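Local coordinates for protein TSSL (Francisella novicida, PDB 4ACK) that probably forms part of the inner-membrane complex of the type VI secretion system, as a DotU/TssL-family protein with a helical cytoplasmic domain, at residues Ala67-Lys72 with Ile84-Leu89; Lys15-Ile20 with Glu71-Leu76; Met1-Glu6 with Pro117-Gln122. All blocks are in the same frame, centred on the assembly; numbering follows the deposited sequence.

Contact 1. Residues Ala67-Lys72 with Ile84-Leu89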
# COMPACT_ATOMS: atom_id res chain seq x y z
N ALA A 67 -1.09 2.92 -2.44
CA ALA A 67 0.07 3.45 -3.11
C ALA A 67 0.99 2.31 -3.59
O ALA A 67 1.60 2.41 -4.67
CB ALA A 67 0.84 4.35 -2.17
N TYR A 68 1.14 1.25 -2.78
CA TYR A 68 1.88 0.10 -3.20
C TYR A 68 1.22 -0.55 -4.47
O TYR A 68 1.92 -0.83 -5.48
CB TYR A 68 2.02 -0.87 -2.05
CG TYR A 68 2.38 -2.29 -2.49
CD1 TYR A 68 1.38 -3.23 -2.88
CD2 TYR A 68 3.71 -2.65 -2.65
CE1 TYR A 68 1.72 -4.53 -3.36
CE2 TYR A 68 4.08 -3.93 -3.12
CZ TYR A 68 3.09 -4.87 -3.46
OH TYR A 68 3.52 -6.11 -3.87
N VAL A 69 -0.10 -0.77 -4.44
CA VAL A 69 -0.81 -1.36 -5.56
C VAL A 69 -0.67 -0.46 -6.81
O VAL A 69 -0.29 -0.94 -7.90
CB VAL A 69 -2.30 -1.57 -5.29
CG1 VAL A 69 -2.96 -2.07 -6.57
CG2 VAL A 69 -2.51 -2.60 -4.15
N ASP A 70 -0.99 0.82 -6.66
CA ASP A 70 -0.80 1.78 -7.72
C ASP A 70 0.61 1.72 -8.32
O ASP A 70 0.74 1.74 -9.54
CB ASP A 70 -1.10 3.19 -7.26
CG ASP A 70 -2.56 3.45 -7.10
OD1 ASP A 70 -3.42 2.65 -7.61
OD2 ASP A 70 -2.88 4.47 -6.44
N GLU A 71 1.64 1.62 -7.46
CA GLU A 71 3.02 1.68 -7.94
C GLU A 71 3.35 0.47 -8.82
O GLU A 71 4.12 0.55 -9.77
CB GLU A 71 3.99 1.68 -6.76
CG GLU A 71 5.50 1.82 -7.22
CD GLU A 71 6.44 1.98 -6.06
OE1 GLU A 71 6.33 3.03 -5.39
OE2 GLU A 71 7.27 1.05 -5.81
N LYS A 72 2.85 -0.69 -8.41
CA LYS A 72 3.19 -1.92 -9.08
C LYS A 72 2.43 -1.95 -10.44
O LYS A 72 2.97 -2.38 -11.45
CB LYS A 72 2.90 -3.12 -8.17
CG LYS A 72 3.86 -3.22 -6.94
CD LYS A 72 5.32 -2.79 -7.30
CE LYS A 72 6.31 -2.81 -6.11
NZ LYS A 72 7.61 -2.04 -6.42
N ILE A 84 -2.06 -1.14 -20.81
CA ILE A 84 -2.65 -1.31 -19.47
C ILE A 84 -3.33 -0.01 -19.07
O ILE A 84 -2.81 1.09 -19.27
CB ILE A 84 -1.61 -1.78 -18.37
CG1 ILE A 84 -0.83 -3.05 -18.80
CG2 ILE A 84 -2.28 -1.94 -16.99
CD1 ILE A 84 -1.49 -4.38 -18.46
N SER A 85 -4.53 -0.16 -18.54
CA SER A 85 -5.34 0.96 -18.16
C SER A 85 -5.53 0.81 -16.63
O SER A 85 -5.85 -0.30 -16.14
CB SER A 85 -6.66 0.88 -18.92
OG SER A 85 -7.35 2.10 -18.88
N TRP A 86 -5.30 1.90 -15.90
CA TRP A 86 -5.28 1.89 -14.41
C TRP A 86 -5.45 3.24 -13.84
O TRP A 86 -4.50 4.03 -13.80
CB TRP A 86 -3.95 1.37 -13.87
CG TRP A 86 -3.99 1.10 -12.39
CD1 TRP A 86 -3.44 1.86 -11.38
CD2 TRP A 86 -4.62 -0.02 -11.75
NE1 TRP A 86 -3.69 1.28 -10.15
CE2 TRP A 86 -4.40 0.12 -10.34
CE3 TRP A 86 -5.34 -1.13 -12.23
CZ2 TRP A 86 -4.89 -0.80 -9.41
CZ3 TRP A 86 -5.83 -2.07 -11.29
CH2 TRP A 86 -5.58 -1.89 -9.89
N SER A 87 -6.67 3.54 -13.42
CA SER A 87 -6.90 4.75 -12.66
C SER A 87 -6.42 4.54 -11.17
O SER A 87 -6.68 3.50 -10.55
CB SER A 87 -8.37 5.10 -12.76
OG SER A 87 -8.52 6.51 -12.59
N LEU A 88 -5.68 5.51 -10.64
CA LEU A 88 -5.07 5.40 -9.33
C LEU A 88 -6.10 5.16 -8.18
O LEU A 88 -7.04 5.92 -7.96
CB LEU A 88 -4.18 6.63 -9.05
CG LEU A 88 -2.96 6.96 -9.94
CD1 LEU A 88 -2.11 8.14 -9.36
CD2 LEU A 88 -2.06 5.77 -10.17
N LEU A 89 -5.89 4.09 -7.45
CA LEU A 89 -6.69 3.83 -6.25
C LEU A 89 -6.44 4.89 -5.16
O LEU A 89 -7.37 5.35 -4.47
CB LEU A 89 -6.28 2.48 -5.71
CG LEU A 89 -6.77 1.34 -6.61
CD1 LEU A 89 -6.28 0.03 -6.07
CD2 LEU A 89 -8.27 1.36 -6.65
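The carboxylate of Asp-70, on helix 55-79, receives two N-H groups from the loop that leads into helix 89-94, and both bonds fall on the same oxygen. Trp-86 NE1 donates to Asp-70 OD1 at 2.9 Å with an N-H...O angle of 159°. The acceptor lies close to the indole plane, at the ring edge, while the carboxylate stands almost upright to the ring and is met on its anti side, somewhat out of its own plane. The second donor, Leu-89 N, reaches the syn lone pair of Asp-70 OD1, also at 2.9 Å. With Leu-88 at the N-cap position, Leu-89 N is one of the first amides of helix 89-94. Asp-70 OD2 accepts from Gln-90 N, the next amide along, so one buried acid meets the start of that helix with both oxygens. Aspartate suits this place because it is short and anionic: the helix N-terminus and the indole N-H would both be expected to stabilise its charge.

Apolar contacts accompany the polar ones. Leu-88 CB rests 3.6 Å from Asp-70 OD2, and Leu-89 CB comes within 3.4 Å of Asp-70 OD1, so that hydrocarbon lies beside each oxygen. Next to it in the chain, Val-69 turns CG1 toward the loop by setting it anti to the backbone N (chi1 175°). This methyl lies 3.7 Å from Trp-86 CZ2 and 4.0 Å from Leu-89 CD1, a small branched group suited to the corner between indole and leucine.

Beyond the pair, Arg-35 of helix 30-52 makes a cation-pi contact with Trp-86 and bonds to Ser-87 O. Leu-89 packs on that same helix, so the loop lies between helices 55-79 and 30-52, and Val-69 at the same spot also touches Ile-13 and Thr-17 of helix 4-20.

Contact 2. Residues Lys15-Ile20 with Glu71-Leu76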
# COMPACT_ATOMS: atom_id res chain seq x y z
N LYS A 15 -1.40 -10.30 -2.58
CA LYS A 15 -1.69 -11.41 -3.52
C LYS A 15 -2.40 -10.99 -4.85
O LYS A 15 -1.82 -11.15 -5.92
CB LYS A 15 -2.43 -12.56 -2.76
CG LYS A 15 -2.61 -13.92 -3.49
CD LYS A 15 -3.44 -14.96 -2.65
CE LYS A 15 -4.97 -14.69 -2.75
NZ LYS A 15 -5.64 -15.45 -3.87
N THR A 16 -3.63 -10.46 -4.79
CA THR A 16 -4.32 -9.99 -6.02
C THR A 16 -3.45 -9.03 -6.90
O THR A 16 -3.71 -8.93 -8.11
CB THR A 16 -5.72 -9.33 -5.77
OG1 THR A 16 -6.66 -10.25 -5.18
CG2 THR A 16 -6.32 -8.80 -7.07
N THR A 17 -2.43 -8.37 -6.29
CA THR A 17 -1.50 -7.46 -6.98
C THR A 17 -0.34 -8.20 -7.63
O THR A 17 -0.15 -8.03 -8.84
CB THR A 17 -0.89 -6.39 -6.04
OG1 THR A 17 -1.94 -5.57 -5.53
CG2 THR A 17 0.15 -5.51 -6.83
N ARG A 18 0.41 -8.96 -6.83
CA ARG A 18 1.55 -9.75 -7.24
C ARG A 18 1.20 -10.81 -8.26
O ARG A 18 2.09 -11.46 -8.82
CB ARG A 18 2.21 -10.43 -6.02
CG ARG A 18 3.14 -9.51 -5.20
CD ARG A 18 4.13 -10.31 -4.35
N GLU A 19 -0.11 -10.98 -8.48
CA GLU A 19 -0.67 -11.92 -9.44
C GLU A 19 -1.03 -11.24 -10.73
O GLU A 19 -0.75 -11.78 -11.81
CB GLU A 19 -1.93 -12.63 -8.88
CG GLU A 19 -1.75 -14.17 -8.63
CD GLU A 19 -2.88 -14.78 -7.77
OE1 GLU A 19 -4.07 -14.38 -7.95
OE2 GLU A 19 -2.56 -15.64 -6.91
N ILE A 20 -1.70 -10.09 -10.62
CA ILE A 20 -1.90 -9.20 -11.77
C ILE A 20 -0.55 -8.93 -12.45
O ILE A 20 -0.50 -8.62 -13.63
CB ILE A 20 -2.51 -7.83 -11.38
CG1 ILE A 20 -4.01 -7.94 -11.14
CG2 ILE A 20 -2.25 -6.77 -12.47
CD1 ILE A 20 -4.62 -6.75 -10.37
N GLU A 71 1.64 1.62 -7.46
CA GLU A 71 3.02 1.68 -7.94
C GLU A 71 3.35 0.47 -8.82
O GLU A 71 4.12 0.55 -9.77
CB GLU A 71 3.99 1.68 -6.76
CG GLU A 71 5.50 1.82 -7.22
CD GLU A 71 6.44 1.98 -6.06
OE1 GLU A 71 6.33 3.03 -5.39
OE2 GLU A 71 7.27 1.05 -5.81
N LYS A 72 2.85 -0.69 -8.41
CA LYS A 72 3.19 -1.92 -9.08
C LYS A 72 2.43 -1.95 -10.44
O LYS A 72 2.97 -2.38 -11.45
CB LYS A 72 2.90 -3.12 -8.17
CG LYS A 72 3.86 -3.22 -6.94
CD LYS A 72 5.32 -2.79 -7.30
CE LYS A 72 6.31 -2.81 -6.11
NZ LYS A 72 7.61 -2.04 -6.42
N LEU A 73 1.22 -1.42 -10.44
CA LEU A 73 0.41 -1.38 -11.62
C LEU A 73 0.95 -0.38 -12.61
O LEU A 73 1.00 -0.70 -13.81
CB LEU A 73 -1.05 -1.08 -11.28
CG LEU A 73 -1.88 -2.37 -11.05
CD1 LEU A 73 -2.17 -3.00 -12.43
CD2 LEU A 73 -1.19 -3.40 -10.17
N MET A 74 1.34 0.81 -12.13
CA MET A 74 1.95 1.82 -13.01
C MET A 74 3.24 1.30 -13.64
O MET A 74 3.55 1.68 -14.75
CB MET A 74 2.23 3.13 -12.29
CG MET A 74 1.02 4.00 -12.01
SD MET A 74 -0.17 4.17 -13.36
CE MET A 74 -0.37 5.93 -13.40
N LEU A 75 3.96 0.45 -12.93
CA LEU A 75 5.21 -0.10 -13.40
C LEU A 75 4.98 -1.19 -14.45
O LEU A 75 5.68 -1.23 -15.46
CB LEU A 75 6.04 -0.64 -12.26
CG LEU A 75 7.54 -0.54 -12.52
CD1 LEU A 75 8.06 0.89 -12.31
CD2 LEU A 75 8.29 -1.54 -11.64
N LEU A 76 4.04 -2.10 -14.18
CA LEU A 76 3.50 -3.01 -15.20
C LEU A 76 3.00 -2.28 -16.47
O LEU A 76 3.44 -2.57 -17.58
CB LEU A 76 2.40 -3.91 -14.62
CG LEU A 76 1.87 -4.98 -15.59
CD1 LEU A 76 2.80 -6.18 -15.60
CD2 LEU A 76 0.48 -5.39 -15.14
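Leu-73 reaches both Thr-17 and Ile-20 with its two methyl groups. Its CB leaves helix 55-79 beside the indole of Trp-86, 3.7 Å from Trp-86 CE2. CG stays against the same ring and is the fork of the chain. From there CD1 comes 3.8 Å from Ile-20 CG2, and CD2 heads for Thr-17 CG2 at 4.2 Å. A leucine can therefore serve two residues of helix 4-20, one turn apart, while its stem packs on the indole.

Leu-76, one turn further on, extends the seam: its CD2 lies 4.1 Å from Ile-20 CG2 and 3.7 Å from the carbonyl oxygen of Ile-20. At the other end, Lys-72 contributes its CB, which touches Thr-17 CG2 at 3.9 Å. A bend at its second torsion (chi2 -37°) carries the ammonium elsewhere, to Asp-131 O. Thr-17 divides its branches in a similar spirit, since OG1 bonds to Ile-13 O in its own helix and the methyl is what meets Lys-72 and Leu-73.

The short segments run nearly parallel, 9° apart with axes 10.0 Å from each other. No hydrogen bond joins them, so the helices meet here by shape and the hydrophobic effect, while Thr-17 OG1 is engaged within its own helix and Lys-72 NZ by a loop carbonyl.

Contact 3. Residues Met1-Glu6 with Pro117-Gln122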
# COMPACT_ATOMS: atom_id res chain seq x y z
N MET A 1 -4.13 -12.13 18.44
CA MET A 1 -4.99 -12.17 17.22
C MET A 1 -5.51 -10.75 16.83
O MET A 1 -6.59 -10.57 16.20
CB MET A 1 -6.12 -13.21 17.41
CG MET A 1 -5.70 -14.70 17.09
SD MET A 1 -5.96 -15.30 15.36
CE MET A 1 -4.43 -16.21 14.97
N LYS A 2 -4.69 -9.75 17.22
CA LYS A 2 -4.90 -8.29 16.99
C LYS A 2 -5.23 -7.93 15.52
O LYS A 2 -4.38 -8.15 14.64
CB LYS A 2 -3.60 -7.54 17.39
CG LYS A 2 -2.40 -7.69 16.32
CD LYS A 2 -1.60 -6.34 15.96
CE LYS A 2 -2.27 -5.45 14.90
NZ LYS A 2 -2.76 -3.99 15.34
N ASP A 3 -6.41 -7.39 15.23
CA ASP A 3 -6.66 -6.97 13.83
C ASP A 3 -6.27 -8.04 12.81
O ASP A 3 -5.83 -7.70 11.69
CB ASP A 3 -5.83 -5.71 13.53
CG ASP A 3 -6.17 -4.54 14.47
OD1 ASP A 3 -7.36 -4.37 14.82
OD2 ASP A 3 -5.25 -3.83 14.89
N PHE A 4 -6.43 -9.33 13.18
CA PHE A 4 -5.99 -10.43 12.31
C PHE A 4 -6.77 -10.39 11.01
O PHE A 4 -6.25 -10.56 9.92
CB PHE A 4 -6.11 -11.80 13.04
CG PHE A 4 -5.75 -13.02 12.20
CD1 PHE A 4 -6.72 -13.65 11.42
CD2 PHE A 4 -4.46 -13.55 12.21
CE1 PHE A 4 -6.42 -14.79 10.64
CE2 PHE A 4 -4.14 -14.70 11.41
CZ PHE A 4 -5.13 -15.31 10.63
N LYS A 5 -8.04 -10.07 11.11
CA LYS A 5 -8.86 -10.09 9.95
C LYS A 5 -8.42 -8.98 8.93
O LYS A 5 -8.50 -9.16 7.71
CB LYS A 5 -10.27 -9.88 10.45
CG LYS A 5 -11.34 -9.66 9.47
CD LYS A 5 -12.59 -9.38 10.33
CE LYS A 5 -13.81 -10.12 9.79
NZ LYS A 5 -14.91 -10.18 10.81
N GLU A 6 -7.96 -7.85 9.46
CA GLU A 6 -7.50 -6.77 8.62
C GLU A 6 -6.22 -7.18 7.93
O GLU A 6 -6.07 -7.01 6.70
CB GLU A 6 -7.34 -5.48 9.44
CG GLU A 6 -8.69 -4.93 9.87
CD GLU A 6 -9.13 -5.37 11.30
OE1 GLU A 6 -8.89 -6.51 11.76
OE2 GLU A 6 -9.72 -4.52 12.00
N PRO A 117 -1.32 1.86 16.56
CA PRO A 117 -1.45 0.42 16.69
C PRO A 117 -0.40 -0.32 15.86
O PRO A 117 0.10 0.22 14.88
CB PRO A 117 -2.81 0.12 16.11
CG PRO A 117 -3.19 1.37 15.33
CD PRO A 117 -2.53 2.49 16.04
N GLN A 118 -0.11 -1.56 16.24
CA GLN A 118 0.94 -2.35 15.60
C GLN A 118 0.70 -2.58 14.10
O GLN A 118 1.63 -2.63 13.33
CB GLN A 118 1.06 -3.72 16.29
CG GLN A 118 2.33 -4.42 15.93
CD GLN A 118 3.56 -3.80 16.63
OE1 GLN A 118 3.50 -2.67 17.19
NE2 GLN A 118 4.65 -4.52 16.61
N ILE A 119 -0.56 -2.72 13.70
CA ILE A 119 -0.92 -2.84 12.30
C ILE A 119 -0.36 -1.68 11.35
O ILE A 119 -0.13 -1.92 10.14
CB ILE A 119 -2.43 -3.06 12.11
CG1 ILE A 119 -2.73 -3.39 10.64
CG2 ILE A 119 -3.28 -1.84 12.63
CD1 ILE A 119 -4.10 -3.97 10.37
N CYS A 120 -0.21 -0.46 11.90
CA CYS A 120 0.43 0.66 11.13
C CYS A 120 1.82 0.28 10.66
O CYS A 120 2.09 0.36 9.48
CB CYS A 120 0.50 1.96 11.95
SG CYS A 120 -1.13 2.65 12.18
N TYR A 121 2.66 -0.16 11.60
CA TYR A 121 4.02 -0.60 11.31
C TYR A 121 4.14 -1.87 10.43
O TYR A 121 5.15 -2.04 9.68
CB TYR A 121 4.79 -0.80 12.63
CG TYR A 121 4.68 0.43 13.54
CD1 TYR A 121 3.60 0.59 14.41
CD2 TYR A 121 5.63 1.47 13.49
CE1 TYR A 121 3.47 1.75 15.27
CE2 TYR A 121 5.52 2.64 14.32
CZ TYR A 121 4.42 2.77 15.20
OH TYR A 121 4.27 3.94 15.99
N GLN A 122 3.16 -2.80 10.59
CA GLN A 122 3.16 -4.08 9.88
C GLN A 122 2.78 -3.81 8.45
O GLN A 122 3.27 -4.45 7.55
CB GLN A 122 2.11 -5.07 10.48
CG GLN A 122 2.43 -5.49 11.93
CD GLN A 122 1.35 -6.41 12.57
OE1 GLN A 122 0.15 -6.06 12.62
NE2 GLN A 122 1.78 -7.57 13.07
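The torsions of Lys-2 and Ile-119 bring the start of the chain against the first turn of helix 118-129. In Lys-2 a first torsion of 75° wedges CG between the backbone N and the carbonyl carbon, and further bends fold the aliphatic part across the helix start. Ile-119 does the reverse: it stretches out, with chi1 -172° and chi2 165°, and sends CD1 toward helix 4-20. The setting is an all-helical bundle, in which the N-terminal segment packs beside the beginning of a helix far along the chain.

The methylenes of Lys-2 make the apolar part of the contact. Its side chain and that of Gln-118 cross at about a right angle, with Lys-2 CD 3.7 Å from Gln-118 CB. The exact position of the lysine tip is doubtful, because its modelled salt bridge to the carboxylate of Asp-3 is too short and its ammonium lies beside Ile-119 N, where two donors cannot bond. As modelled, CE lies 3.4 Å from Gln-122 OE1, the two long side chains sliding past each other in opposite directions. A cation at a helix N-terminus would not be favoured by the helix dipole, and the neighbouring carboxylate of Asp-3 probably offsets this.

Asp-3 stands at the N-cap position of helix 4-20 but makes no capping bond with its side chain. Its carboxylate is instead held by Lys-52 through OD1 and by the hydroxyl of Tyr-53 through OD2; Asp-3 OD2 also lies 3.6 Å from Ile-119 CG2. Glu-6 likewise spends its acid on Lys-52, through OE2, so an acidic residue can still present hydrocarbon to an isoleucine. Ile-119 CD1 rests against Glu-6 CB, 3.7 Å away.

In the fold
Contacts 1 and 2 are neighbours, their centres about 7 Å apart, and share Glu-71 and Lys-72 on helix 55-79: one face of that helix meets the loop 84-89, another meets helix 4-20. Contact 3 lies on the opposite side of the chain's centre, its centre about 24 Å from that of contact 1 and 23 Å from that of contact 2. Helix 4-20 links the two regions, lending its start to contact 3 and its end to contact 2. In sequence, contact 3 spans the others, from residues 1-6 to 117-122. Contacts 2 and 3 thus tie the end and the start of helix 4-20 to later helices, while contact 1 fixes the loop after helix 55-79.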